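Local coordinates for putative lipoprotein (Parabacteroides distasonis ATCC 8503, PDB 3JX8) that is of uncharacterised function but, as a putative lipoprotein with an adhesin-like head domain, may act in cell adhesion or lipid binding, at residues E37-A42 with K92-E97. Residues are numbered along the deposited sequence; the frame is centred on the assembly and turned at random.
Sequences EQSDKA and KSNSKE
Lys96 folds its aliphatic chain over the backbone of the 39-41 turn, and the carbons do the touching. Lys96 CE sits 3.2 Å from Asp40 O and also lies close to Lys41 O. The bend at chi2 (-101°) turns the chain along Ser39 O. Asp40 crosses this chain at about a right angle, but the charged ends stay apart, with Asp40 OD1 6.1 Å from Lys96 NZ. A water donates to Lys96 O and, weakly, to Asp40 OD1.

Before the turn in the chain, strand 33-38 runs parallel to strand 89-95. Glu37 N donates to Ser93 O. Ser95 N returns a weak bond to Glu37 O at 3.4 Å. The pairing continues one residue past the end of strand 33-38, where Ser39 N donates to Ser95 O at 2.8 Å. Both strands belong to a putative auto-transporter adhesin head domain of the pectate lyase-like clan, whose repeated parallel strands are consistent with a beta-solenoid. On its other edge, strand 33-38 pairs with strand 108-111.

Gln38 extends beyond CG and lays its amide beside the Glu97 backbone, with Gln38 OE1 3.5 Å from Glu97 CA. Leu98 N donates to that oxygen, while NE2 bonds Lys116 O. The Ser39 hydroxyl lies anti to its own N (chi1 164°), facing onward along the chain. Ser39 OG accepts from Lys41 N at 2.9 Å, forming an ST turn.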
loop_
_atom_site.group_PDB
_atom_site.type_symbol
_atom_site.label_atom_id
_atom_site.label_comp_id
_atom_site.label_asym_id
_atom_site.label_seq_id
_atom_site.Cartn_x
_atom_site.Cartn_y
_atom_site.Cartn_z
ATOM N N GLU A 37 -19.008 16.050 -15.329
ATOM C CA GLU A 37 -18.318 16.640 -16.476
ATOM C C GLU A 37 -17.752 17.997 -16.106
ATOM O O GLU A 37 -18.292 18.703 -15.261
ATOM C CB GLU A 37 -19.249 16.836 -17.688
ATOM C CG GLU A 37 -19.980 15.574 -18.196
ATOM C CD GLU A 37 -19.071 14.454 -18.756
ATOM O OE1 GLU A 37 -17.893 14.701 -19.106
ATOM O OE2 GLU A 37 -19.558 13.301 -18.869
ATOM N N GLN A 38 -16.650 18.355 -16.741
ATOM C CA GLN A 38 -16.178 19.721 -16.679
ATOM C C GLN A 38 -17.015 20.487 -17.693
ATOM O O GLN A 38 -17.317 19.953 -18.760
ATOM C CB GLN A 38 -14.690 19.808 -17.011
ATOM C CG GLN A 38 -13.799 19.164 -15.943
ATOM C CD GLN A 38 -12.320 19.376 -16.180
ATOM O OE1 GLN A 38 -11.506 19.227 -15.257
ATOM N NE2 GLN A 38 -11.956 19.723 -17.424
ATOM N N SER A 39 -17.398 21.713 -17.355
ATOM C CA SER A 39 -18.252 22.540 -18.227
ATOM C C SER A 39 -18.152 24.014 -17.862
ATOM O O SER A 39 -17.983 24.370 -16.706
ATOM C CB SER A 39 -19.715 22.071 -18.129
ATOM O OG SER A 39 -20.655 23.003 -18.643
ATOM N N ASP A 40 -18.251 24.868 -18.872
ATOM C CA ASP A 40 -18.325 26.320 -18.666
ATOM C C ASP A 40 -19.733 26.811 -18.370
ATOM O O ASP A 40 -19.899 27.978 -18.043
ATOM C CB ASP A 40 -17.749 27.082 -19.851
ATOM C CG ASP A 40 -16.245 26.906 -19.965
ATOM O OD1 ASP A 40 -15.534 26.899 -18.910
ATOM O OD2 ASP A 40 -15.772 26.756 -21.121
ATOM N N LYS A 41 -20.728 25.932 -18.465
ATOM C CA LYS A 41 -22.055 26.276 -17.992
ATOM C C LYS A 41 -22.018 26.493 -16.491
ATOM O O LYS A 41 -21.042 26.158 -15.807
ATOM C CB LYS A 41 -23.049 25.156 -18.274
ATOM C CG LYS A 41 -23.305 24.881 -19.743
ATOM C CD LYS A 41 -24.191 23.644 -19.924
ATOM C CE LYS A 41 -24.617 23.475 -21.401
ATOM N NZ LYS A 41 -24.840 22.027 -21.807
ATOM N N ALA A 42 -23.106 27.036 -15.979
ATOM C CA ALA A 42 -23.273 27.220 -14.548
ATOM C C ALA A 42 -23.031 25.908 -13.793
ATOM O O ALA A 42 -23.387 24.832 -14.272
ATOM C CB ALA A 42 -24.687 27.747 -14.254
ATOM N N LYS A 92 -25.774 13.667 -10.748
ATOM C CA LYS A 92 -25.253 14.330 -11.937
ATOM C C LYS A 92 -24.731 15.695 -11.514
ATOM O O LYS A 92 -25.419 16.457 -10.813
ATOM C CB LYS A 92 -26.327 14.455 -13.015
ATOM C CG LYS A 92 -26.730 13.117 -13.613
ATOM C CD LYS A 92 -27.549 13.289 -14.868
ATOM C CE LYS A 92 -27.918 11.936 -15.461
ATOM N NZ LYS A 92 -28.248 12.067 -16.910
ATOM N N SER A 93 -23.505 16.012 -11.904
ATOM C CA SER A 93 -22.976 17.322 -11.533
ATOM C C SER A 93 -21.952 17.795 -12.528
ATOM O O SER A 93 -21.389 16.990 -13.261
ATOM C CB SER A 93 -22.384 17.292 -10.111
ATOM O OG SER A 93 -22.125 18.593 -9.617
ATOM N N ASN A 94 -21.744 19.105 -12.567
ATOM C CA ASN A 94 -20.665 19.686 -13.325
ATOM C C ASN A 94 -20.071 20.929 -12.667
ATOM O O ASN A 94 -20.698 21.575 -11.813
ATOM C CB ASN A 94 -21.109 19.961 -14.753
ATOM C CG ASN A 94 -22.289 20.916 -14.836
ATOM O OD1 ASN A 94 -22.126 22.137 -14.755
ATOM N ND2 ASN A 94 -23.464 20.365 -15.032
ATOM N N SER A 95 -18.832 21.219 -13.031
ATOM C CA SER A 95 -18.130 22.420 -12.557
ATOM C C SER A 95 -17.151 22.786 -13.643
ATOM O O SER A 95 -17.032 22.056 -14.644
ATOM C CB SER A 95 -17.391 22.184 -11.240
ATOM O OG SER A 95 -16.293 21.315 -11.419
ATOM N N LYS A 96 -16.450 23.903 -13.461
ATOM C CA LYS A 96 -15.548 24.374 -14.502
ATOM C C LYS A 96 -14.347 23.444 -14.633
ATOM O O LYS A 96 -13.921 23.143 -15.741
ATOM C CB LYS A 96 -15.126 25.821 -14.247
ATOM C CG LYS A 96 -16.339 26.798 -14.060
ATOM C CD LYS A 96 -16.675 27.627 -15.293
ATOM C CE LYS A 96 -18.157 28.161 -15.341
ATOM N NZ LYS A 96 -18.744 28.567 -14.010
ATOM N N GLU A 97 -13.838 22.938 -13.512
ATOM C CA GLU A 97 -12.639 22.097 -13.518
ATOM C C GLU A 97 -12.663 21.149 -12.326
ATOM O O GLU A 97 -13.158 21.521 -11.263
ATOM C CB GLU A 97 -11.420 22.998 -13.404
ATOM C CG GLU A 97 -10.079 22.286 -13.336
ATOM C CD GLU A 97 -8.913 23.270 -13.191
ATOM O OE1 GLU A 97 -9.187 24.460 -12.886
ATOM O OE2 GLU A 97 -7.740 22.856 -13.370
HETATM O O HOH W 1 -15.042 23.636 -18.600
#